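Local coordinates for protein 5-carboxymethyl-2-hydroxymuconate semialdehyde dehydrogenase (Thermus thermophilus, PDB 2D4E) that probably catalyses the NAD-dependent oxidation of 5-carboxymethyl-2-hydroxymuconate semialdehyde to the corresponding acid, a step in the breakdown of aromatic compounds, at residues Lys316-Phe321 / Ala417-Asp422; Lys324-Ala329 / Arg369-Gly374; Gly358-Gly363 / Thr395-Glu400. All coordinates share one frame; numbering follows the deposited sequence.

Contact 1. Residues Lys316-Phe321 / Ala417-Asp422; sequences KIFEDF and AIPFKD
Phe318, in the first turn of helix 315-331, brings one edge of its ring (CD2, CE2, CZ) up to Ala417, Ile418 and Pro419 of strand 414-420, whereas Ile317 just before it turns to Leu286 of helix 286-298. The bond to CB of Phe318 points toward the strand, and with CG anti to the backbone N (chi1 -168°) the ring's CD2-CE2-CZ edge lies along it. Its CD2 comes within 3.5 Å of Pro419 CB. CE2 meets the backbone: it is 3.3 Å from Pro419 N and 3.5 Å from Ile418 C, which lies at the ring edge near its plane. Pro419 CD adds a further touch to CE2 at 3.6 Å, and CZ reaches the methyl CB of Ala417 at 3.9 Å. Shrinking Phe318 to an alanine would probably open a gap beside Ala417 and Pro419 and take away the ring edge that touches the Ile418-Pro419 peptide. One turn on, Phe321 N bonds to Ile317 O (2.9 Å), while the Phe321 ring packs on helix 286-298. No hydrogen bond joins the two segments; they meet by van der Waals contact of the ring with side chains and peptide. The helix and strand segments run nearly antiparallel (155°), with their axes 8.6 Å apart. Val313 of strand 310-314 also touches Phe318. This is helix-on-sheet packing of the alpha/beta kind, in which helix 315-331 covers parallel strands 310-314 and 414-420 in the catalytic domain of the aldehyde dehydrogenase fold.

Contact 2. Residues Lys324-Ala329 / Arg369-Gly374; sequences KVVERA and RLLVGG
Val326 of helix 315-331 faces Leu371 and Val372 of the edge strand 369-372, and its two methyl groups divide the work. From CB, the branches part. CG1 stands anti to the backbone N and turns to Val372, lying 3.9 Å from Val372 CG1 and 4.0 Å from Val372 CB; the two valines lie alongside, pointing opposite ways. CG2, anti to the carbonyl carbon, goes to Leu371 instead: it is 3.6 Å from Leu371 CD1 and 4.0 Å from Leu371 CB, the two side chains being set roughly perpendicular to each other. The strand can offer two neighbouring residues to the same helix because its regular pleat is broken here. Leu371 has helix-like backbone angles (-95/-23°), and both Leu371 and Val372 make backbone hydrogen bonds with Val396 of the antiparallel strand 395-398, the pattern of a classic beta bulge. The bulge sits at the margin of the mixed sheet in the aldehyde dehydrogenase catalytic domain, which helix 315-331 covers on this face. One turn beyond Val326, the methyl CB of Ala329 makes a looser approach to Val372 CG1 at 4.5 Å; Ala329 also touches Phe298 of helix 286-298. The segment axes approach to 8.7 Å at an angle of 51°. Arg328, on another side of the helix, forms a salt bridge with Asp291 and donates a hydrogen bond from NH2 to the backbone O of Phe513 of a second subunit.

Contact 3. Residues Gly358-Gly363 / Thr395-Glu400; sequences GYVEAG and TVFVGE
Phe397 pushes the far end of its ring against helix 350-365, between Val360 and Gly363. With CG anti to the carbonyl carbon (chi1 -83°), the ring extends from strand 395-398 so that CZ leads. That atom lies 3.5 Å from the backbone O of Val360 and 3.9 Å from Val360 CG1, the branch set anti to its own backbone N, with the valine roughly perpendicular to the phenylalanine side chain. CE1, beside CZ, is 4.2 Å from Val360 CA, so the ring reaches the helix backbone as well as the valine methyl. Helix 350-365 here covers one face of the mixed sheet in the aldehyde dehydrogenase catalytic domain, while Val396 and Val398, on the two sides of Phe397 in sequence, turn to helix 315-331 on the other face. Strand 395-398 is thus sandwiched between helices. Gly363, one turn after Val360, completes the seat: Phe397 CE2 is 4.2 Å from Gly363 C. A beta carbon at this position would come only 3.3 Å from Phe397 CZ, so the absence of a side chain probably lets the ring come this close. Ala368, in the loop leading to strand 369-372, also touches Phe397.

Strand 395-398 of contact 3 lies between the strands of the other two contacts in one mixed sheet. Toward contact 1, Ala417 N probably bonds to Phe397 O (2.8 Å) and Ala417 O to Gly399 N (3.0 Å). Toward contact 2, Arg369 N probably pairs with Val398 O (2.9 Å), and Gly374 N reaches the side-chain OG1 of Thr395 (2.8 Å). Contacts 1 and 2 lie on successive parts of helix 315-331, with centres about 15 Å apart; contact 3, on the opposite face of the sheet, is centred about 11 Å from contact 2 and 17 Å from contact 1. All three lie within the catalytic domain, and none of the contacts described involves the bound NAD.

Contact 1. Residues Lys316-Phe321 / Ala417-Asp422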
loop_
_atom_site.group_PDB
_atom_site.type_symbol
_atom_site.label_atom_id
_atom_site.label_comp_id
_atom_site.label_asym_id
_atom_site.label_seq_id
_atom_site.Cartn_x
_atom_site.Cartn_y
_atom_site.Cartn_z
ATOM N N LYS C 316 35.809 -9.253 -25.181
ATOM C CA LYS C 316 36.973 -9.972 -24.665
ATOM C C LYS C 316 36.742 -11.443 -24.333
ATOM O O LYS C 316 37.701 -12.185 -24.139
ATOM C CB LYS C 316 37.549 -9.255 -23.437
ATOM C CG LYS C 316 36.652 -9.289 -22.203
ATOM C CD LYS C 316 37.308 -8.621 -20.995
ATOM C CE LYS C 316 37.430 -7.115 -21.176
ATOM N NZ LYS C 316 37.969 -6.443 -19.954
ATOM N N ILE C 317 35.484 -11.871 -24.261
ATOM C CA ILE C 317 35.192 -13.272 -23.960
ATOM C C ILE C 317 34.239 -13.879 -24.975
ATOM O O ILE C 317 33.817 -15.027 -24.830
ATOM C CB ILE C 317 34.543 -13.448 -22.577
ATOM C CG1 ILE C 317 33.250 -12.626 -22.502
ATOM C CG2 ILE C 317 35.533 -13.070 -21.491
ATOM C CD1 ILE C 317 32.298 -13.069 -21.405
ATOM N N PHE C 318 33.907 -13.110 -26.004
ATOM C CA PHE C 318 32.977 -13.568 -27.024
ATOM C C PHE C 318 33.344 -14.918 -27.645
ATOM O O PHE C 318 32.543 -15.855 -27.634
ATOM C CB PHE C 318 32.843 -12.501 -28.120
ATOM C CG PHE C 318 31.705 -12.744 -29.061
ATOM C CD1 PHE C 318 31.855 -13.593 -30.154
ATOM C CD2 PHE C 318 30.467 -12.150 -28.837
ATOM C CE1 PHE C 318 30.785 -13.848 -31.013
ATOM C CE2 PHE C 318 29.387 -12.394 -29.686
ATOM C CZ PHE C 318 29.544 -13.246 -30.777
ATOM N N GLU C 319 34.558 -15.015 -28.176
ATOM C CA GLU C 319 35.020 -16.246 -28.812
ATOM C C GLU C 319 34.909 -17.478 -27.921
ATOM O O GLU C 319 34.346 -18.501 -28.322
ATOM C CB GLU C 319 36.469 -16.083 -29.281
ATOM C CG GLU C 319 36.630 -16.249 -30.777
ATOM C CD GLU C 319 35.701 -15.335 -31.560
ATOM O OE1 GLU C 319 35.935 -14.107 -31.573
ATOM O OE2 GLU C 319 34.726 -15.840 -32.156
ATOM N N ASP C 320 35.445 -17.383 -26.712
ATOM C CA ASP C 320 35.414 -18.515 -25.800
ATOM C C ASP C 320 34.017 -18.873 -25.298
ATOM O O ASP C 320 33.616 -20.033 -25.352
ATOM C CB ASP C 320 36.317 -18.253 -24.595
ATOM C CG ASP C 320 36.462 -19.475 -23.708
ATOM O OD1 ASP C 320 37.262 -20.372 -24.055
ATOM O OD2 ASP C 320 35.762 -19.552 -22.674
ATOM N N PHE C 321 33.282 -17.879 -24.804
ATOM C CA PHE C 321 31.949 -18.127 -24.264
ATOM C C PHE C 321 30.982 -18.632 -25.324
ATOM O O PHE C 321 30.304 -19.640 -25.125
ATOM C CB PHE C 321 31.376 -16.857 -23.621
ATOM C CG PHE C 321 30.098 -17.093 -22.860
ATOM C CD1 PHE C 321 30.125 -17.669 -21.590
ATOM C CD2 PHE C 321 28.865 -16.774 -23.429
ATOM C CE1 PHE C 321 28.938 -17.929 -20.898
ATOM C CE2 PHE C 321 27.673 -17.029 -22.749
ATOM C CZ PHE C 321 27.707 -17.609 -21.480
ATOM N N ALA C 417 24.008 -14.609 -31.386
ATOM C CA ALA C 417 25.011 -14.040 -30.488
ATOM C C ALA C 417 25.556 -12.737 -31.080
ATOM O O ALA C 417 25.941 -12.689 -32.249
ATOM C CB ALA C 417 26.144 -15.038 -30.284
ATOM N N ILE C 418 25.601 -11.691 -30.261
ATOM C CA ILE C 418 26.055 -10.373 -30.694
ATOM C C ILE C 418 27.049 -9.804 -29.687
ATOM O O ILE C 418 26.788 -9.800 -28.488
ATOM C CB ILE C 418 24.854 -9.415 -30.795
ATOM C CG1 ILE C 418 23.762 -10.057 -31.650
ATOM C CG2 ILE C 418 25.285 -8.083 -31.393
ATOM C CD1 ILE C 418 22.393 -9.430 -31.476
ATOM N N PRO C 419 28.201 -9.310 -30.168
ATOM C CA PRO C 419 29.226 -8.742 -29.285
ATOM C C PRO C 419 28.976 -7.299 -28.866
ATOM O O PRO C 419 28.245 -6.563 -29.531
ATOM C CB PRO C 419 30.495 -8.858 -30.125
ATOM C CG PRO C 419 29.980 -8.565 -31.504
ATOM C CD PRO C 419 28.704 -9.406 -31.552
ATOM N N PHE C 420 29.569 -6.906 -27.744
ATOM C CA PHE C 420 29.475 -5.525 -27.288
ATOM C C PHE C 420 30.818 -5.200 -26.647
ATOM O O PHE C 420 31.454 -6.073 -26.049
ATOM C CB PHE C 420 28.283 -5.307 -26.332
ATOM C CG PHE C 420 28.391 -6.016 -25.007
ATOM C CD1 PHE C 420 29.219 -5.523 -23.997
ATOM C CD2 PHE C 420 27.613 -7.141 -24.747
ATOM C CE1 PHE C 420 29.265 -6.134 -22.746
ATOM C CE2 PHE C 420 27.649 -7.760 -23.503
ATOM C CZ PHE C 420 28.478 -7.256 -22.494
ATOM N N LYS C 421 31.270 -3.960 -26.810
ATOM C CA LYS C 421 32.566 -3.566 -26.272
ATOM C C LYS C 421 32.521 -3.029 -24.848
ATOM O O LYS C 421 33.527 -3.064 -24.146
ATOM C CB LYS C 421 33.230 -2.533 -27.193
ATOM C CG LYS C 421 32.632 -1.140 -27.119
ATOM C CD LYS C 421 33.336 -0.193 -28.079
ATOM C CE LYS C 421 33.049 1.265 -27.739
ATOM N NZ LYS C 421 31.595 1.571 -27.765
ATOM N N ASP C 422 31.365 -2.532 -24.418
ATOM C CA ASP C 422 31.241 -2.001 -23.066
ATOM C C ASP C 422 29.790 -1.922 -22.599
ATOM O O ASP C 422 28.863 -2.156 -23.377
ATOM C CB ASP C 422 31.909 -0.620 -22.984
ATOM C CG ASP C 422 31.300 0.389 -23.938
ATOM O OD1 ASP C 422 31.963 1.411 -24.212
ATOM O OD2 ASP C 422 30.162 0.175 -24.406
#

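Contact 2. Residues Lys324-Ala329 / Arg369-Gly374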
loop_
_atom_site.group_PDB
_atom_site.type_symbol
_atom_site.label_atom_id
_atom_site.label_comp_id
_atom_site.label_asym_id
_atom_site.label_seq_id
_atom_site.Cartn_x
_atom_site.Cartn_y
_atom_site.Cartn_z
ATOM N N LYS C 324 31.547 -22.024 -26.257
ATOM C CA LYS C 324 30.997 -22.967 -25.290
ATOM C C LYS C 324 29.486 -23.123 -25.436
ATOM O O LYS C 324 28.942 -24.192 -25.165
ATOM C CB LYS C 324 31.367 -22.543 -23.868
ATOM C CG LYS C 324 32.802 -22.912 -23.525
ATOM C CD LYS C 324 33.298 -22.244 -22.268
ATOM C CE LYS C 324 34.770 -22.555 -22.072
ATOM N NZ LYS C 324 35.372 -21.685 -21.035
ATOM N N VAL C 325 28.812 -22.066 -25.873
ATOM C CA VAL C 325 27.370 -22.136 -26.067
ATOM C C VAL C 325 27.103 -23.093 -27.227
ATOM O O VAL C 325 26.202 -23.935 -27.165
ATOM C CB VAL C 325 26.771 -20.745 -26.403
ATOM C CG1 VAL C 325 25.326 -20.894 -26.856
ATOM C CG2 VAL C 325 26.841 -19.835 -25.174
ATOM N N VAL C 326 27.906 -22.962 -28.279
ATOM C CA VAL C 326 27.775 -23.802 -29.465
ATOM C C VAL C 326 27.931 -25.295 -29.160
ATOM O O VAL C 326 27.134 -26.109 -29.624
ATOM C CB VAL C 326 28.809 -23.398 -30.544
ATOM C CG1 VAL C 326 28.748 -24.362 -31.730
ATOM C CG2 VAL C 326 28.541 -21.974 -31.003
ATOM N N GLU C 327 28.951 -25.660 -28.390
ATOM C CA GLU C 327 29.159 -27.066 -28.059
ATOM C C GLU C 327 28.027 -27.615 -27.199
ATOM O O GLU C 327 27.641 -28.773 -27.343
ATOM C CB GLU C 327 30.508 -27.269 -27.356
ATOM C CG GLU C 327 31.708 -27.040 -28.274
ATOM C CD GLU C 327 31.552 -27.729 -29.629
ATOM O OE1 GLU C 327 31.346 -28.964 -29.652
ATOM O OE2 GLU C 327 31.635 -27.037 -30.675
ATOM N N ARG C 328 27.488 -26.792 -26.308
ATOM C CA ARG C 328 26.377 -27.240 -25.479
ATOM C C ARG C 328 25.147 -27.475 -26.370
ATOM O O ARG C 328 24.446 -28.474 -26.230
ATOM C CB ARG C 328 26.078 -26.204 -24.390
ATOM C CG ARG C 328 27.115 -26.184 -23.269
ATOM C CD ARG C 328 26.958 -27.391 -22.351
ATOM N NE ARG C 328 25.745 -27.274 -21.547
ATOM C CZ ARG C 328 25.646 -26.554 -20.429
ATOM N NH1 ARG C 328 26.698 -25.893 -19.960
ATOM N NH2 ARG C 328 24.479 -26.463 -19.803
ATOM N N ALA C 329 24.898 -26.561 -27.300
ATOM C CA ALA C 329 23.761 -26.691 -28.210
ATOM C C ALA C 329 23.918 -27.941 -29.078
ATOM O O ALA C 329 22.937 -28.623 -29.396
ATOM C CB ALA C 329 23.659 -25.456 -29.095
ATOM N N ARG C 369 26.631 -15.623 -39.352
ATOM C CA ARG C 369 27.457 -16.830 -39.383
ATOM C C ARG C 369 26.774 -17.981 -38.653
ATOM O O ARG C 369 26.594 -17.938 -37.438
ATOM C CB ARG C 369 28.810 -16.569 -38.721
ATOM C CG ARG C 369 29.686 -15.552 -39.425
ATOM C CD ARG C 369 30.809 -15.111 -38.497
ATOM N NE ARG C 369 31.453 -16.262 -37.871
ATOM C CZ ARG C 369 32.046 -16.229 -36.683
ATOM N NH1 ARG C 369 32.078 -15.099 -35.990
ATOM N NH2 ARG C 369 32.594 -17.330 -36.181
ATOM N N LEU C 370 26.401 -19.012 -39.401
ATOM C CA LEU C 370 25.752 -20.177 -38.818
ATOM C C LEU C 370 26.819 -21.085 -38.218
ATOM O O LEU C 370 27.635 -21.650 -38.942
ATOM C CB LEU C 370 24.971 -20.934 -39.893
ATOM C CG LEU C 370 24.288 -22.213 -39.410
ATOM C CD1 LEU C 370 23.375 -21.889 -38.227
ATOM C CD2 LEU C 370 23.503 -22.831 -40.554
ATOM N N LEU C 371 26.807 -21.228 -36.897
ATOM C CA LEU C 371 27.795 -22.058 -36.212
ATOM C C LEU C 371 27.324 -23.487 -35.935
ATOM O O LEU C 371 28.142 -24.397 -35.768
ATOM C CB LEU C 371 28.211 -21.392 -34.898
ATOM C CG LEU C 371 28.723 -19.949 -34.991
ATOM C CD1 LEU C 371 29.161 -19.498 -33.612
ATOM C CD2 LEU C 371 29.894 -19.851 -35.963
ATOM N N VAL C 372 26.013 -23.690 -35.882
ATOM C CA VAL C 372 25.477 -25.022 -35.632
ATOM C C VAL C 372 23.972 -25.069 -35.904
ATOM O O VAL C 372 23.280 -24.059 -35.781
ATOM C CB VAL C 372 25.777 -25.468 -34.171
ATOM C CG1 VAL C 372 25.140 -24.504 -33.182
ATOM C CG2 VAL C 372 25.293 -26.892 -33.943
ATOM N N GLY C 373 23.478 -26.241 -36.295
ATOM C CA GLY C 373 22.062 -26.399 -36.591
ATOM C C GLY C 373 21.679 -25.757 -37.912
ATOM O O GLY C 373 22.363 -25.937 -38.918
ATOM N N GLY C 374 20.572 -25.017 -37.918
ATOM C CA GLY C 374 20.141 -24.347 -39.133
ATOM C C GLY C 374 19.380 -25.203 -40.128
ATOM O O GLY C 374 19.249 -24.834 -41.294
#

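Contact 3. Residues Gly358-Gly363 / Thr395-Glu400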
loop_
_atom_site.group_PDB
_atom_site.type_symbol
_atom_site.label_atom_id
_atom_site.label_comp_id
_atom_site.label_asym_id
_atom_site.label_seq_id
_atom_site.Cartn_x
_atom_site.Cartn_y
_atom_site.Cartn_z
ATOM N N GLY C 358 12.399 -20.244 -42.342
ATOM C CA GLY C 358 12.436 -19.077 -43.197
ATOM C C GLY C 358 13.342 -18.024 -42.596
ATOM O O GLY C 358 14.055 -17.318 -43.318
ATOM N N TYR C 359 13.307 -17.904 -41.267
ATOM C CA TYR C 359 14.147 -16.940 -40.573
ATOM C C TYR C 359 15.593 -17.423 -40.601
ATOM O O TYR C 359 16.518 -16.630 -40.742
ATOM C CB TYR C 359 13.676 -16.749 -39.131
ATOM C CG TYR C 359 12.541 -15.752 -38.990
ATOM C CD1 TYR C 359 11.278 -16.156 -38.562
ATOM C CD2 TYR C 359 12.739 -14.400 -39.271
ATOM C CE1 TYR C 359 10.241 -15.240 -38.414
ATOM C CE2 TYR C 359 11.706 -13.474 -39.128
ATOM C CZ TYR C 359 10.463 -13.900 -38.698
ATOM O OH TYR C 359 9.442 -12.988 -38.545
ATOM N N VAL C 360 15.790 -18.731 -40.473
ATOM C CA VAL C 360 17.140 -19.265 -40.529
ATOM C C VAL C 360 17.726 -18.871 -41.890
ATOM O O VAL C 360 18.868 -18.413 -41.981
ATOM C CB VAL C 360 17.147 -20.803 -40.380
ATOM C CG1 VAL C 360 18.550 -21.350 -40.625
ATOM C CG2 VAL C 360 16.678 -21.185 -38.984
ATOM N N GLU C 361 16.938 -19.032 -42.948
ATOM C CA GLU C 361 17.416 -18.670 -44.281
ATOM C C GLU C 361 17.676 -17.165 -44.359
ATOM O O GLU C 361 18.682 -16.735 -44.920
ATOM C CB GLU C 361 16.409 -19.105 -45.352
ATOM C CG GLU C 361 16.427 -20.607 -45.612
ATOM C CD GLU C 361 17.766 -21.074 -46.173
ATOM O OE1 GLU C 361 18.317 -22.078 -45.666
ATOM O OE2 GLU C 361 18.268 -20.433 -47.124
ATOM N N ALA C 362 16.780 -16.366 -43.785
ATOM C CA ALA C 362 16.965 -14.918 -43.793
ATOM C C ALA C 362 18.309 -14.567 -43.156
ATOM O O ALA C 362 19.044 -13.724 -43.665
ATOM C CB ALA C 362 15.826 -14.226 -43.034
ATOM N N GLY C 363 18.628 -15.227 -42.048
ATOM C CA GLY C 363 19.882 -14.969 -41.367
ATOM C C GLY C 363 21.103 -15.289 -42.207
ATOM O O GLY C 363 22.059 -14.514 -42.245
ATOM N N THR C 395 19.781 -24.180 -33.028
ATOM C CA THR C 395 20.570 -23.335 -33.922
ATOM C C THR C 395 21.214 -22.103 -33.281
ATOM O O THR C 395 20.592 -21.415 -32.477
ATOM C CB THR C 395 19.667 -22.880 -35.097
ATOM O OG1 THR C 395 19.101 -24.038 -35.726
ATOM C CG2 THR C 395 20.458 -22.073 -36.132
ATOM N N VAL C 396 22.461 -21.829 -33.656
ATOM C CA VAL C 396 23.194 -20.677 -33.139
ATOM C C VAL C 396 23.862 -19.901 -34.269
ATOM O O VAL C 396 24.582 -20.478 -35.088
ATOM C CB VAL C 396 24.323 -21.084 -32.148
ATOM C CG1 VAL C 396 25.041 -19.834 -31.647
ATOM C CG2 VAL C 396 23.761 -21.867 -30.984
ATOM N N PHE C 397 23.622 -18.593 -34.293
ATOM C CA PHE C 397 24.204 -17.690 -35.286
ATOM C C PHE C 397 25.044 -16.653 -34.560
ATOM O O PHE C 397 24.848 -16.404 -33.376
ATOM C CB PHE C 397 23.134 -16.876 -36.024
ATOM C CG PHE C 397 22.474 -17.582 -37.167
ATOM C CD1 PHE C 397 21.189 -18.107 -37.024
ATOM C CD2 PHE C 397 23.091 -17.637 -38.416
ATOM C CE1 PHE C 397 20.520 -18.670 -38.113
ATOM C CE2 PHE C 397 22.434 -18.199 -39.514
ATOM C CZ PHE C 397 21.144 -18.714 -39.365
ATOM N N VAL C 398 25.974 -16.045 -35.283
ATOM C CA VAL C 398 26.760 -14.946 -34.746
ATOM C C VAL C 398 26.354 -13.853 -35.722
ATOM O O VAL C 398 26.495 -14.021 -36.932
ATOM C CB VAL C 398 28.275 -15.171 -34.845
ATOM C CG1 VAL C 398 28.995 -13.850 -34.630
ATOM C CG2 VAL C 398 28.720 -16.168 -33.787
ATOM N N GLY C 399 25.808 -12.759 -35.210
ATOM C CA GLY C 399 25.386 -11.697 -36.098
ATOM C C GLY C 399 25.439 -10.309 -35.500
ATOM O O GLY C 399 26.220 -10.034 -34.585
ATOM N N GLU C 400 24.599 -9.428 -36.029
ATOM C CA GLU C 400 24.539 -8.048 -35.570
ATOM C C GLU C 400 23.110 -7.740 -35.161
ATOM O O GLU C 400 22.165 -8.299 -35.713
ATOM C CB GLU C 400 25.002 -7.105 -36.683
ATOM C CG GLU C 400 26.359 -7.489 -37.246
ATOM C CD GLU C 400 26.845 -6.552 -38.343
ATOM O OE1 GLU C 400 26.093 -6.316 -39.317
ATOM O OE2 GLU C 400 27.987 -6.059 -38.234
#